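Local coordinates for protein putative phosphosugar isomerase (Silicibacter pomeroyi DSS-3, PDB 3FJ1) that probably binds phosphorylated sugars through its two SIS domains and may act as a sugar-phosphate isomerase or aminotransferase, at residues V57-L71 and F156-W170. Residues are numbered along the deposited sequence; the frame is centred on the assembly and turned at random.
Sequences VCTYLSYAAELLLGL and FVTSAVAGLMLLADW
L167 of 156-170 enters 57-71 as a knob among A64, A65, L68 and L69. Its CD1 lies 3.5 Å from A64 CB, its CD2 3.8 Å from L69 CD1, and L68 CD1 closes in on its CB. A64 CB is also met by L164 CD2, so this small residue seats two leucines. One turn back, L61 lays its CD2 over the backbone between G163 and L164, 3.7 Å from L164 N, while L61 CD1 stands 3.8 Å from G163 CA; a CB on G163 would collide with that methyl. V57 splits its branches: CG1, anti to its own N (chi1 176°), rests against A160, and CG2 reaches F156 CD1 at 3.5 Å. Toward the C-terminal ends, L69 CD1 sits over one face of the W170 indole, a CH-pi contact 3.8 Å from the six-membered ring centroid, and L71 CD1 approaches W170 CH2 obliquely at 3.3 Å. An alanine here would remove the indole that L69 CD1 lies over and L71 CD1 touches, and would probably leave both side chains freer to shift. No hydrogen bond crosses the interface. Y60 crosses L164 at about a right angle, its ring edge toward F156 CZ, and its hydroxyl is hydrogen-bonded to L306 O. The axes of 57-69 and 156-170 come within 9.6 Å and run in nearly the same direction, crossing at -24°, within the first SIS domain, an alpha-beta-alpha fold around a five-stranded parallel sheet. Helix 8-41 packs on W170 through L38, helices 217-231 and 308-326 meet Y60 and F156, and the second subunit touches L71, just before strand 73-75.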
loop_
_atom_site.group_PDB
_atom_site.type_symbol
_atom_site.label_atom_id
_atom_site.label_comp_id
_atom_site.label_asym_id
_atom_site.label_seq_id
_atom_site.Cartn_x
_atom_site.Cartn_y
_atom_site.Cartn_z
ATOM N N VAL A 57 -10.304 1.804 4.015
ATOM C CA VAL A 57 -11.653 1.625 3.525
ATOM C C VAL A 57 -11.602 1.305 2.040
ATOM O O VAL A 57 -12.275 0.407 1.547
ATOM C CB VAL A 57 -12.533 2.838 3.784
ATOM C CG1 VAL A 57 -13.923 2.589 3.121
ATOM C CG2 VAL A 57 -12.640 3.102 5.306
ATOM N N CYS A 58 -10.808 2.070 1.309
ATOM C CA CYS A 58 -10.660 1.850 -0.136
ATOM C C CYS A 58 -10.085 0.454 -0.469
ATOM O O CYS A 58 -10.543 -0.215 -1.394
ATOM C CB CYS A 58 -9.852 2.958 -0.746
ATOM S SG CYS A 58 -10.803 4.507 -0.930
ATOM N N THR A 59 -9.123 -0.006 0.316
ATOM C CA THR A 59 -8.614 -1.358 0.118
ATOM C C THR A 59 -9.730 -2.385 0.291
ATOM O O THR A 59 -9.887 -3.288 -0.538
ATOM C CB THR A 59 -7.469 -1.654 1.084
ATOM O OG1 THR A 59 -6.410 -0.712 0.848
ATOM C CG2 THR A 59 -6.962 -3.123 0.939
ATOM N N TYR A 60 -10.506 -2.241 1.361
ATOM C CA TYR A 60 -11.680 -3.075 1.627
ATOM C C TYR A 60 -12.646 -3.064 0.418
ATOM O O TYR A 60 -12.994 -4.113 -0.124
ATOM C CB TYR A 60 -12.339 -2.561 2.908
ATOM C CG TYR A 60 -13.351 -3.444 3.596
ATOM C CD1 TYR A 60 -14.141 -4.346 2.912
ATOM C CD2 TYR A 60 -13.608 -3.270 4.956
ATOM C CE1 TYR A 60 -15.120 -5.098 3.569
ATOM C CE2 TYR A 60 -14.583 -4.002 5.596
ATOM C CZ TYR A 60 -15.324 -4.911 4.912
ATOM O OH TYR A 60 -16.270 -5.618 5.581
ATOM N N LEU A 61 -12.995 -1.871 -0.051
ATOM C CA LEU A 61 -13.898 -1.731 -1.166
ATOM C C LEU A 61 -13.319 -2.207 -2.509
ATOM O O LEU A 61 -14.101 -2.613 -3.365
ATOM C CB LEU A 61 -14.404 -0.304 -1.260
ATOM C CG LEU A 61 -15.211 0.203 -0.039
ATOM C CD1 LEU A 61 -15.602 1.693 -0.278
ATOM C CD2 LEU A 61 -16.427 -0.681 0.262
ATOM N N SER A 62 -11.991 -2.207 -2.655
ATOM C CA SER A 62 -11.351 -2.715 -3.861
ATOM C C SER A 62 -11.551 -4.226 -3.935
ATOM O O SER A 62 -11.953 -4.751 -4.972
ATOM C CB SER A 62 -9.871 -2.346 -3.906
ATOM O OG SER A 62 -9.736 -0.946 -3.873
ATOM N N TYR A 63 -11.303 -4.935 -2.835
ATOM C CA TYR A 63 -11.602 -6.377 -2.805
ATOM C C TYR A 63 -13.077 -6.639 -3.096
ATOM O O TYR A 63 -13.412 -7.520 -3.905
ATOM C CB TYR A 63 -11.244 -7.006 -1.459
ATOM C CG TYR A 63 -9.796 -7.359 -1.383
ATOM C CD1 TYR A 63 -9.314 -8.499 -2.020
ATOM C CD2 TYR A 63 -8.892 -6.530 -0.719
ATOM C CE1 TYR A 63 -7.959 -8.825 -1.993
ATOM C CE2 TYR A 63 -7.524 -6.861 -0.649
ATOM C CZ TYR A 63 -7.069 -7.996 -1.308
ATOM O OH TYR A 63 -5.712 -8.281 -1.267
ATOM N N ALA A 64 -13.956 -5.876 -2.446
ATOM C CA ALA A 64 -15.399 -6.041 -2.607
ATOM C C ALA A 64 -15.809 -5.828 -4.063
ATOM O O ALA A 64 -16.568 -6.593 -4.607
ATOM C CB ALA A 64 -16.181 -5.059 -1.672
ATOM N N ALA A 65 -15.306 -4.783 -4.712
ATOM C CA ALA A 65 -15.694 -4.533 -6.124
ATOM C C ALA A 65 -15.187 -5.617 -7.093
ATOM O O ALA A 65 -15.856 -6.016 -8.057
ATOM C CB ALA A 65 -15.203 -3.205 -6.569
ATOM N N GLU A 66 -13.952 -6.033 -6.857
ATOM C CA GLU A 66 -13.325 -7.070 -7.657
ATOM C C GLU A 66 -14.047 -8.396 -7.461
ATOM O O GLU A 66 -14.372 -9.042 -8.438
ATOM C CB GLU A 66 -11.828 -7.148 -7.342
ATOM C CG GLU A 66 -11.090 -5.957 -7.980
ATOM C CD GLU A 66 -9.606 -5.810 -7.611
ATOM O OE1 GLU A 66 -9.050 -6.655 -6.863
ATOM O OE2 GLU A 66 -9.010 -4.813 -8.076
ATOM N N LEU A 67 -14.353 -8.765 -6.215
ATOM C CA LEU A 67 -15.058 -10.045 -5.939
ATOM C C LEU A 67 -16.538 -10.063 -6.367
ATOM O O LEU A 67 -17.039 -11.084 -6.852
ATOM C CB LEU A 67 -14.926 -10.431 -4.460
ATOM C CG LEU A 67 -13.491 -10.644 -3.937
ATOM C CD1 LEU A 67 -13.462 -11.007 -2.452
ATOM C CD2 LEU A 67 -12.731 -11.676 -4.747
ATOM N N LEU A 68 -17.232 -8.942 -6.224
ATOM C CA LEU A 68 -18.670 -8.850 -6.630
ATOM C C LEU A 68 -18.928 -8.586 -8.105
ATOM O O LEU A 68 -19.835 -9.166 -8.710
ATOM C CB LEU A 68 -19.372 -7.725 -5.897
ATOM C CG LEU A 68 -19.784 -7.937 -4.484
ATOM C CD1 LEU A 68 -20.255 -6.550 -3.967
ATOM C CD2 LEU A 68 -20.898 -9.028 -4.318
ATOM N N LEU A 69 -18.161 -7.671 -8.670
ATOM C CA LEU A 69 -18.385 -7.182 -10.011
ATOM C C LEU A 69 -17.293 -7.498 -11.017
ATOM O O LEU A 69 -17.494 -7.343 -12.241
ATOM C CB LEU A 69 -18.579 -5.673 -9.930
ATOM C CG LEU A 69 -19.814 -5.192 -9.165
ATOM C CD1 LEU A 69 -19.573 -3.758 -8.774
ATOM C CD2 LEU A 69 -21.075 -5.363 -9.988
ATOM N N GLY A 70 -16.140 -7.957 -10.523
ATOM C CA GLY A 70 -14.991 -8.236 -11.376
ATOM C C GLY A 70 -14.307 -6.987 -11.960
ATOM O O GLY A 70 -13.501 -7.088 -12.887
ATOM N N LEU A 71 -14.591 -5.821 -11.394
ATOM C CA LEU A 71 -14.018 -4.589 -11.903
ATOM C C LEU A 71 -12.675 -4.345 -11.260
ATOM O O LEU A 71 -12.558 -4.413 -10.046
ATOM C CB LEU A 71 -14.939 -3.389 -11.647
ATOM C CG LEU A 71 -16.271 -3.396 -12.414
ATOM C CD1 LEU A 71 -17.096 -2.174 -12.048
ATOM C CD2 LEU A 71 -16.049 -3.454 -13.931
ATOM N N PHE A 156 -14.713 4.968 9.981
ATOM C CA PHE A 156 -14.262 3.757 9.266
ATOM C C PHE A 156 -15.432 2.807 8.917
ATOM O O PHE A 156 -15.610 2.411 7.761
ATOM C CB PHE A 156 -13.207 2.995 10.063
ATOM C CG PHE A 156 -12.685 1.806 9.319
ATOM C CD1 PHE A 156 -11.638 1.942 8.444
ATOM C CD2 PHE A 156 -13.330 0.580 9.389
ATOM C CE1 PHE A 156 -11.166 0.868 7.721
ATOM C CE2 PHE A 156 -12.858 -0.531 8.653
ATOM C CZ PHE A 156 -11.770 -0.368 7.797
ATOM N N VAL A 157 -16.217 2.454 9.929
ATOM C CA VAL A 157 -17.313 1.485 9.753
ATOM C C VAL A 157 -18.351 1.976 8.774
ATOM O O VAL A 157 -18.665 1.268 7.828
ATOM C CB VAL A 157 -17.927 1.041 11.103
ATOM C CG1 VAL A 157 -19.144 0.162 10.870
ATOM C CG2 VAL A 157 -16.867 0.291 11.952
ATOM N N THR A 158 -18.857 3.194 8.970
ATOM C CA THR A 158 -19.885 3.754 8.086
ATOM C C THR A 158 -19.393 4.019 6.653
ATOM O O THR A 158 -20.155 3.837 5.701
ATOM C CB THR A 158 -20.536 5.039 8.651
ATOM O OG1 THR A 158 -19.551 6.058 8.848
ATOM C CG2 THR A 158 -21.290 4.747 9.972
ATOM N N SER A 159 -18.133 4.423 6.500
ATOM C CA SER A 159 -17.546 4.590 5.154
ATOM C C SER A 159 -17.609 3.257 4.391
ATOM O O SER A 159 -18.035 3.185 3.213
ATOM C CB SER A 159 -16.111 5.120 5.231
ATOM O OG SER A 159 -16.064 6.487 5.683
ATOM N N ALA A 160 -17.140 2.192 5.049
ATOM C CA ALA A 160 -17.150 0.897 4.453
ATOM C C ALA A 160 -18.571 0.415 4.162
ATOM O O ALA A 160 -18.829 -0.093 3.070
ATOM C CB ALA A 160 -16.345 -0.126 5.313
ATOM N N VAL A 161 -19.496 0.619 5.102
ATOM C CA VAL A 161 -20.873 0.213 4.902
ATOM C C VAL A 161 -21.504 0.946 3.715
ATOM O O VAL A 161 -22.143 0.301 2.865
ATOM C CB VAL A 161 -21.720 0.380 6.176
ATOM C CG1 VAL A 161 -23.176 0.226 5.862
ATOM C CG2 VAL A 161 -21.263 -0.665 7.224
ATOM N N ALA A 162 -21.291 2.261 3.641
ATOM C CA ALA A 162 -21.774 3.063 2.505
ATOM C C ALA A 162 -21.297 2.496 1.167
ATOM O O ALA A 162 -22.100 2.352 0.223
ATOM C CB ALA A 162 -21.398 4.536 2.648
ATOM N N GLY A 163 -19.992 2.227 1.064
ATOM C CA GLY A 163 -19.413 1.632 -0.148
ATOM C C GLY A 163 -19.978 0.248 -0.444
ATOM O O GLY A 163 -20.278 -0.077 -1.598
ATOM N N LEU A 164 -20.148 -0.567 0.587
ATOM C CA LEU A 164 -20.730 -1.905 0.412
ATOM C C LEU A 164 -22.191 -1.860 -0.050
ATOM O O LEU A 164 -22.592 -2.681 -0.870
ATOM C CB LEU A 164 -20.559 -2.785 1.668
ATOM C CG LEU A 164 -19.119 -3.272 1.955
ATOM C CD1 LEU A 164 -19.093 -3.891 3.350
ATOM C CD2 LEU A 164 -18.484 -4.226 0.873
HETATM N N MSE A 165 -22.972 -0.929 0.500
HETATM C CA MSE A 165 -24.394 -0.704 0.096
HETATM C C MSE A 165 -24.442 -0.360 -1.389
HETATM O O MSE A 165 -25.257 -0.892 -2.136
HETATM C CB MSE A 165 -25.020 0.440 0.900
HETATM C CG MSE A 165 -25.350 0.096 2.350
HETATM SE SE MSE A 165 -25.795 1.721 3.362
HETATM C CE MSE A 165 -27.490 2.290 2.530
ATOM N N LEU A 166 -23.519 0.485 -1.831
ATOM C CA LEU A 166 -23.490 0.920 -3.225
ATOM C C LEU A 166 -23.185 -0.262 -4.110
ATOM O O LEU A 166 -23.890 -0.518 -5.081
ATOM C CB LEU A 166 -22.449 2.031 -3.413
ATOM C CG LEU A 166 -22.275 2.668 -4.795
ATOM C CD1 LEU A 166 -23.584 3.337 -5.270
ATOM C CD2 LEU A 166 -21.076 3.674 -4.754
ATOM N N LEU A 167 -22.151 -1.021 -3.747
ATOM C CA LEU A 167 -21.761 -2.191 -4.510
ATOM C C LEU A 167 -22.859 -3.261 -4.541
ATOM O O LEU A 167 -23.056 -3.924 -5.557
ATOM C CB LEU A 167 -20.469 -2.784 -3.949
ATOM C CG LEU A 167 -19.212 -1.937 -4.120
ATOM C CD1 LEU A 167 -18.018 -2.571 -3.393
ATOM C CD2 LEU A 167 -18.940 -1.721 -5.577
ATOM N N ALA A 168 -23.569 -3.417 -3.430
ATOM C CA ALA A 168 -24.607 -4.404 -3.324
ATOM C C ALA A 168 -25.815 -4.002 -4.203
ATOM O O ALA A 168 -26.393 -4.857 -4.870
ATOM C CB ALA A 168 -25.015 -4.581 -1.880
ATOM N N ASP A 169 -26.162 -2.719 -4.226
ATOM C CA ASP A 169 -27.280 -2.251 -5.071
ATOM C C ASP A 169 -26.857 -2.347 -6.550
ATOM O O ASP A 169 -27.640 -2.722 -7.422
ATOM C CB ASP A 169 -27.693 -0.797 -4.755
ATOM C CG ASP A 169 -28.622 -0.659 -3.530
ATOM O OD1 ASP A 169 -29.168 -1.685 -3.017
ATOM O OD2 ASP A 169 -28.802 0.513 -3.063
ATOM N N TRP A 170 -25.609 -1.987 -6.834
ATOM C CA TRP A 170 -25.083 -2.037 -8.202
ATOM C C TRP A 170 -25.053 -3.475 -8.726
ATOM O O TRP A 170 -25.490 -3.732 -9.862
ATOM C CB TRP A 170 -23.724 -1.327 -8.219
ATOM C CG TRP A 170 -23.009 -1.250 -9.513
ATOM C CD1 TRP A 170 -23.477 -1.518 -10.749
ATOM C CD2 TRP A 170 -21.683 -0.760 -9.675
ATOM N NE1 TRP A 170 -22.490 -1.297 -11.687
ATOM C CE2 TRP A 170 -21.380 -0.818 -11.043
ATOM C CE3 TRP A 170 -20.713 -0.299 -8.783
ATOM C CZ2 TRP A 170 -20.137 -0.424 -11.548
ATOM C CZ3 TRP A 170 -19.474 0.097 -9.299
ATOM C CH2 TRP A 170 -19.208 0.012 -10.653
#